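Local coordinates for probable sugar ABC transporter, sugar-binding protein (Streptococcus pneumoniae, PDB 2W7Y), which probably captures blood-group A-type glycans outside the cell for import by a sugar ABC transporter, and binds the blood group A-trisaccharide, at residues Val281-Pro295 / Glu365-Gln377. Residues are numbered along the deposited sequence; the frame is centred on the assembly and turned at random.
Sequences VWASGEMSKNPSLAP and EATTKILGQAITQ. With GAL (beta-D-galactopyranose), chain C; A2G (2-acetamido-2-deoxy-alpha-D-galactopyranose), chain B.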
loop_
_atom_site.group_PDB
_atom_site.type_symbol
_atom_site.label_atom_id
_atom_site.label_comp_id
_atom_site.label_asym_id
_atom_site.label_seq_id
_atom_site.Cartn_x
_atom_site.Cartn_y
_atom_site.Cartn_z
ATOM N N VAL A 281 2.454 -2.005 -7.500
ATOM C CA VAL A 281 2.417 -1.892 -8.961
ATOM C C VAL A 281 2.530 -0.442 -9.436
ATOM O O VAL A 281 3.022 -0.174 -10.533
ATOM C CB VAL A 281 1.149 -2.570 -9.574
ATOM C CG1 VAL A 281 1.121 -4.058 -9.256
ATOM C CG2 VAL A 281 -0.140 -1.892 -9.100
ATOM N N TRP A 282 2.084 0.483 -8.585
ATOM C CA TRP A 282 2.094 1.915 -8.869
ATOM C C TRP A 282 3.502 2.485 -9.072
ATOM O O TRP A 282 3.653 3.614 -9.536
ATOM C CB TRP A 282 1.367 2.667 -7.749
ATOM C CG TRP A 282 1.913 2.378 -6.371
ATOM C CD1 TRP A 282 2.959 3.006 -5.760
ATOM C CD2 TRP A 282 1.441 1.389 -5.442
ATOM N NE1 TRP A 282 3.165 2.476 -4.511
ATOM C CE2 TRP A 282 2.253 1.479 -4.291
ATOM C CE3 TRP A 282 0.411 0.438 -5.469
ATOM C CZ2 TRP A 282 2.062 0.659 -3.175
ATOM C CZ3 TRP A 282 0.224 -0.375 -4.359
ATOM C CH2 TRP A 282 1.046 -0.260 -3.230
ATOM N N ALA A 283 4.521 1.693 -8.736
ATOM C CA ALA A 283 5.926 2.069 -8.925
ATOM C C ALA A 283 6.378 2.008 -10.386
ATOM O O ALA A 283 7.468 2.473 -10.724
ATOM C CB ALA A 283 6.825 1.193 -8.062
ATOM N N SER A 284 5.523 1.446 -11.239
ATOM C CA SER A 284 5.830 1.165 -12.646
ATOM C C SER A 284 6.385 2.334 -13.457
ATOM O O SER A 284 7.300 2.144 -14.259
ATOM C CB SER A 284 4.597 0.599 -13.343
ATOM O OG SER A 284 4.310 -0.689 -12.851
ATOM N N GLY A 285 5.827 3.526 -13.256
ATOM C CA GLY A 285 6.280 4.729 -13.954
ATOM C C GLY A 285 7.715 5.122 -13.651
ATOM O O GLY A 285 8.421 5.650 -14.517
ATOM N N GLU A 286 8.140 4.875 -12.415
ATOM C CA GLU A 286 9.513 5.144 -11.987
ATOM C C GLU A 286 10.425 3.992 -12.381
ATOM O O GLU A 286 11.634 4.161 -12.552
ATOM C CB GLU A 286 9.571 5.346 -10.467
ATOM C CG GLU A 286 8.880 6.607 -9.970
ATOM C CD GLU A 286 9.574 7.869 -10.431
ATOM O OE1 GLU A 286 8.917 8.700 -11.100
ATOM O OE2 GLU A 286 10.780 8.027 -10.133
HETATM N N MSE A 287 9.822 2.822 -12.543
HETATM C CA MSE A 287 10.562 1.595 -12.778
HETATM C C MSE A 287 10.885 1.368 -14.257
HETATM O O MSE A 287 11.960 0.860 -14.588
HETATM C CB MSE A 287 9.787 0.419 -12.187
HETATM C CG MSE A 287 10.622 -0.479 -11.303
HETATM SE SE MSE A 287 10.839 0.061 -9.435
HETATM C CE MSE A 287 11.793 1.749 -9.576
ATOM N N SER A 288 9.967 1.772 -15.136
ATOM C CA SER A 288 10.090 1.562 -16.585
ATOM C C SER A 288 11.278 2.286 -17.223
ATOM O O SER A 288 11.656 1.987 -18.357
ATOM C CB SER A 288 8.797 1.975 -17.294
ATOM O OG SER A 288 8.612 3.381 -17.251
ATOM N N LYS A 289 11.852 3.240 -16.492
ATOM C CA LYS A 289 13.024 3.998 -16.945
ATOM C C LYS A 289 14.266 3.107 -17.039
ATOM O O LYS A 289 15.124 3.309 -17.898
ATOM C CB LYS A 289 13.291 5.177 -15.998
ATOM C CG LYS A 289 12.089 6.113 -15.773
ATOM C CD LYS A 289 11.864 7.036 -16.969
ATOM C CE LYS A 289 11.038 8.258 -16.590
ATOM N NZ LYS A 289 11.014 9.270 -17.685
ATOM N N ASN A 290 14.346 2.119 -16.150
ATOM C CA ASN A 290 15.437 1.156 -16.137
ATOM C C ASN A 290 14.905 -0.221 -16.559
ATOM O O ASN A 290 14.154 -0.851 -15.816
ATOM C CB ASN A 290 16.072 1.114 -14.737
ATOM C CG ASN A 290 17.344 0.279 -14.676
ATOM O OD1 ASN A 290 17.635 -0.515 -15.571
ATOM N ND2 ASN A 290 18.110 0.459 -13.605
ATOM N N PRO A 291 15.287 -0.691 -17.763
ATOM C CA PRO A 291 14.726 -1.946 -18.274
ATOM C C PRO A 291 15.301 -3.204 -17.601
ATOM O O PRO A 291 14.841 -4.315 -17.881
ATOM C CB PRO A 291 15.073 -1.913 -19.775
ATOM C CG PRO A 291 15.746 -0.577 -20.029
ATOM C CD PRO A 291 16.251 -0.100 -18.708
ATOM N N SER A 292 16.283 -3.022 -16.713
ATOM C CA SER A 292 16.896 -4.127 -15.973
ATOM C C SER A 292 15.998 -4.668 -14.868
ATOM O O SER A 292 16.188 -5.786 -14.397
ATOM C CB SER A 292 18.237 -3.697 -15.371
ATOM O OG SER A 292 19.213 -3.498 -16.381
ATOM N N LEU A 293 15.021 -3.874 -14.449
ATOM C CA LEU A 293 14.198 -4.250 -13.312
ATOM C C LEU A 293 12.797 -4.746 -13.697
ATOM O O LEU A 293 12.156 -4.227 -14.619
ATOM C CB LEU A 293 14.175 -3.135 -12.253
ATOM C CG LEU A 293 14.157 -1.698 -12.762
ATOM C CD1 LEU A 293 12.741 -1.393 -13.100
ATOM C CD2 LEU A 293 14.687 -0.687 -11.751
ATOM N N ALA A 294 12.347 -5.773 -12.988
ATOM C CA ALA A 294 11.160 -6.510 -13.371
ATOM C C ALA A 294 10.231 -6.775 -12.180
ATOM O O ALA A 294 10.675 -6.799 -11.028
ATOM C CB ALA A 294 11.563 -7.817 -14.045
ATOM N N PRO A 295 8.925 -6.949 -12.451
ATOM C CA PRO A 295 8.022 -7.337 -11.370
ATOM C C PRO A 295 8.140 -8.815 -10.980
ATOM O O PRO A 295 8.408 -9.671 -11.824
ATOM C CB PRO A 295 6.635 -7.046 -11.948
ATOM C CG PRO A 295 6.802 -7.129 -13.416
ATOM C CD PRO A 295 8.219 -6.755 -13.733
ATOM N N GLU A 365 3.229 2.227 -24.482
ATOM C CA GLU A 365 3.957 2.756 -23.337
ATOM C C GLU A 365 4.617 1.650 -22.519
ATOM O O GLU A 365 3.979 0.650 -22.176
ATOM C CB GLU A 365 3.026 3.581 -22.442
ATOM C CG GLU A 365 2.560 4.901 -23.053
ATOM C CD GLU A 365 3.662 5.946 -23.131
ATOM O OE1 GLU A 365 3.627 6.762 -24.074
ATOM O OE2 GLU A 365 4.556 5.956 -22.255
ATOM N N ALA A 366 5.896 1.845 -22.209
ATOM C CA ALA A 366 6.664 0.892 -21.412
ATOM C C ALA A 366 6.103 0.791 -19.997
ATOM O O ALA A 366 6.052 -0.295 -19.425
ATOM C CB ALA A 366 8.137 1.283 -21.380
ATOM N N THR A 367 5.677 1.929 -19.453
ATOM C CA THR A 367 5.065 2.007 -18.128
ATOM C C THR A 367 3.810 1.137 -18.025
ATOM O O THR A 367 3.663 0.354 -17.084
ATOM C CB THR A 367 4.743 3.473 -17.748
ATOM O OG1 THR A 367 5.970 4.186 -17.542
ATOM C CG2 THR A 367 3.896 3.546 -16.476
ATOM N N THR A 368 2.919 1.285 -19.000
ATOM C CA THR A 368 1.664 0.535 -19.055
ATOM C C THR A 368 1.902 -0.970 -19.266
ATOM O O THR A 368 1.134 -1.793 -18.771
ATOM C CB THR A 368 0.732 1.123 -20.149
ATOM O OG1 THR A 368 0.651 2.546 -19.985
ATOM C CG2 THR A 368 -0.669 0.532 -20.067
ATOM N N LYS A 369 2.977 -1.315 -19.976
ATOM C CA LYS A 369 3.366 -2.712 -20.204
ATOM C C LYS A 369 3.736 -3.471 -18.925
ATOM O O LYS A 369 3.132 -4.500 -18.633
ATOM C CB LYS A 369 4.511 -2.812 -21.223
ATOM C CG LYS A 369 4.064 -2.747 -22.679
ATOM C CD LYS A 369 5.261 -2.663 -23.633
ATOM C CE LYS A 369 5.980 -4.004 -23.778
ATOM N NZ LYS A 369 7.211 -3.869 -24.601
ATOM N N ILE A 370 4.723 -2.977 -18.170
ATOM C CA ILE A 370 5.117 -3.657 -16.925
ATOM C C ILE A 370 4.095 -3.468 -15.812
ATOM O O ILE A 370 4.043 -4.271 -14.891
ATOM C CB ILE A 370 6.583 -3.343 -16.413
ATOM C CG1 ILE A 370 6.667 -2.043 -15.590
ATOM C CG2 ILE A 370 7.623 -3.468 -17.522
ATOM C CD1 ILE A 370 6.546 -0.766 -16.355
ATOM N N LEU A 371 3.283 -2.414 -15.908
ATOM C CA LEU A 371 2.164 -2.210 -14.988
ATOM C C LEU A 371 1.189 -3.373 -15.101
ATOM O O LEU A 371 0.839 -3.994 -14.098
ATOM C CB LEU A 371 1.429 -0.906 -15.304
ATOM C CG LEU A 371 0.818 -0.031 -14.202
ATOM C CD1 LEU A 371 -0.257 0.847 -14.818
ATOM C CD2 LEU A 371 0.275 -0.785 -13.003
ATOM N N GLY A 372 0.763 -3.659 -16.328
ATOM C CA GLY A 372 -0.123 -4.780 -16.619
ATOM C C GLY A 372 0.497 -6.116 -16.264
ATOM O O GLY A 372 -0.204 -7.029 -15.822
ATOM N N GLN A 373 1.812 -6.226 -16.454
ATOM C CA GLN A 373 2.567 -7.423 -16.089
ATOM C C GLN A 373 2.580 -7.616 -14.576
ATOM O O GLN A 373 2.352 -8.721 -14.083
ATOM C CB GLN A 373 4.005 -7.351 -16.624
ATOM C CG GLN A 373 4.739 -8.689 -16.571
ATOM C CD GLN A 373 6.255 -8.571 -16.645
ATOM O OE1 GLN A 373 6.806 -7.523 -16.997
ATOM N NE2 GLN A 373 6.939 -9.660 -16.314
ATOM N N ALA A 374 2.837 -6.530 -13.850
ATOM C CA ALA A 374 2.854 -6.543 -12.390
ATOM C C ALA A 374 1.480 -6.872 -11.797
ATOM O O ALA A 374 1.386 -7.645 -10.841
ATOM C CB ALA A 374 3.376 -5.213 -11.854
ATOM N N ILE A 375 0.424 -6.294 -12.366
ATOM C CA ILE A 375 -0.947 -6.585 -11.920
ATOM C C ILE A 375 -1.340 -8.053 -12.163
ATOM O O ILE A 375 -1.886 -8.702 -11.269
ATOM C CB ILE A 375 -1.990 -5.612 -12.549
ATOM C CG1 ILE A 375 -1.753 -4.177 -12.059
ATOM C CG2 ILE A 375 -3.414 -6.052 -12.208
ATOM C CD1 ILE A 375 -2.498 -3.116 -12.861
ATOM N N THR A 376 -1.043 -8.565 -13.359
ATOM C CA THR A 376 -1.341 -9.959 -13.728
ATOM C C THR A 376 -0.671 -10.977 -12.789
ATOM O O THR A 376 -1.254 -12.019 -12.485
ATOM C CB THR A 376 -0.992 -10.244 -15.220
ATOM O OG1 THR A 376 -1.849 -9.466 -16.063
ATOM C CG2 THR A 376 -1.171 -11.715 -15.587
ATOM N N GLN A 377 0.539 -10.662 -12.326
ATOM C CA GLN A 377 1.251 -11.515 -11.371
ATOM C C GLN A 377 0.517 -11.652 -10.036
ATOM O O GLN A 377 0.410 -12.758 -9.502
ATOM C CB GLN A 377 2.667 -10.996 -11.133
ATOM C CG GLN A 377 3.623 -11.232 -12.292
ATOM C CD GLN A 377 4.995 -10.663 -12.019
ATOM O OE1 GLN A 377 5.179 -9.897 -11.074
ATOM N NE2 GLN A 377 5.968 -11.034 -12.841
HETATM C C1 GAL C . 0.044 6.306 -4.006
HETATM C C2 GAL C . 0.625 6.130 -2.602
HETATM C C3 GAL C . 0.996 4.666 -2.349
HETATM C C4 GAL C . -0.137 3.711 -2.742
HETATM C C5 GAL C . -0.571 4.019 -4.182
HETATM C C6 GAL C . -1.698 3.123 -4.703
HETATM O O1 GAL C . -0.535 7.588 -4.102
HETATM O O2 GAL C . 1.769 6.952 -2.496
HETATM O O3 GAL C . 1.361 4.491 -0.999
HETATM O O4 GAL C . -1.203 3.864 -1.833
HETATM O O5 GAL C . -0.980 5.371 -4.273
HETATM O O6 GAL C . -1.667 3.121 -6.118
HETATM O O5 A2G B . 3.492 3.468 -1.324
HETATM C C1 A2G B . 2.255 3.598 -0.574
HETATM C C2 A2G B . 2.606 3.594 0.905
HETATM N N2 A2G B . 1.413 3.762 1.735
HETATM C C3 A2G B . 3.555 4.761 1.210
HETATM O O3 A2G B . 3.820 4.829 2.613
HETATM C C4 A2G B . 4.845 4.629 0.398
HETATM O O4 A2G B . 5.563 3.454 0.797
HETATM C C5 A2G B . 4.482 4.539 -1.090
HETATM C C6 A2G B . 5.713 4.319 -1.965
HETATM O O6 A2G B . 5.282 4.124 -3.313
HETATM C C7 A2G B . 1.111 2.916 2.713
HETATM O O7 A2G B . 1.764 1.913 3.000
HETATM C C8 A2G B . -0.159 3.277 3.480
#
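Gly285 and Thr367 bring the two backbones closest, with CA atoms 5.1 Å apart. Residues 281-295 run from a 3-10 turn through a short helix and two type I turns into strand 293-295. This strand segment passes the axis of helix 366-377 at 8.4 Å, at 41° to it. Val281, the short helix with Ser288 after it, and Pro295 pack on that helix.

Val281 points toward the helix. Its CG1 lies 3.6 Å from Ala374 CB and also meets Ile375 CG1, while Leu371 CD2 packs beside Val281 CB. Phe342 of helix 335-343 backs Leu371 and Ile375. Ser284 CB rests on Ile370 CD1. Ser284 OG sits anti to the carbonyl carbon (chi1 -69°) and donates to Val281 O at 2.7 Å, in the carbonyl plane. Val281 O also accepts from Ser284 N, so two bonds grip it beside the apolar contact. Farther along, Ser288 OG and Thr367 OG1 share a hydrogen bond of 2.8 Å, in which either may donate. Thr367 CG2 meanwhile lies against Gly285 CA.

Pro295 wedges its ring between two glutamines and Ala374. Its CG meets the amide of Gln373 at CD, and its CB meets Ala374 CB at 3.7 Å. The extended Gln377 donates from NE2 to Pro295 O (3.0 Å, N-H...O 158°). The oxygen lies in the Gln377 amide plane, but the nitrogen stands well above the carbonyl plane.

Trp282 turns away from the helix to the glycan. Galactose C5 lies over one face of its ring, and NE1 donates to O6 of the N-acetylgalactosamine at 2.9 Å. Strand 293-296 pairs antiparallel with strand 157-164. An apolar centre with polar links at both ends thus joins the helix to that sheet and to the sugar-binding tryptophan.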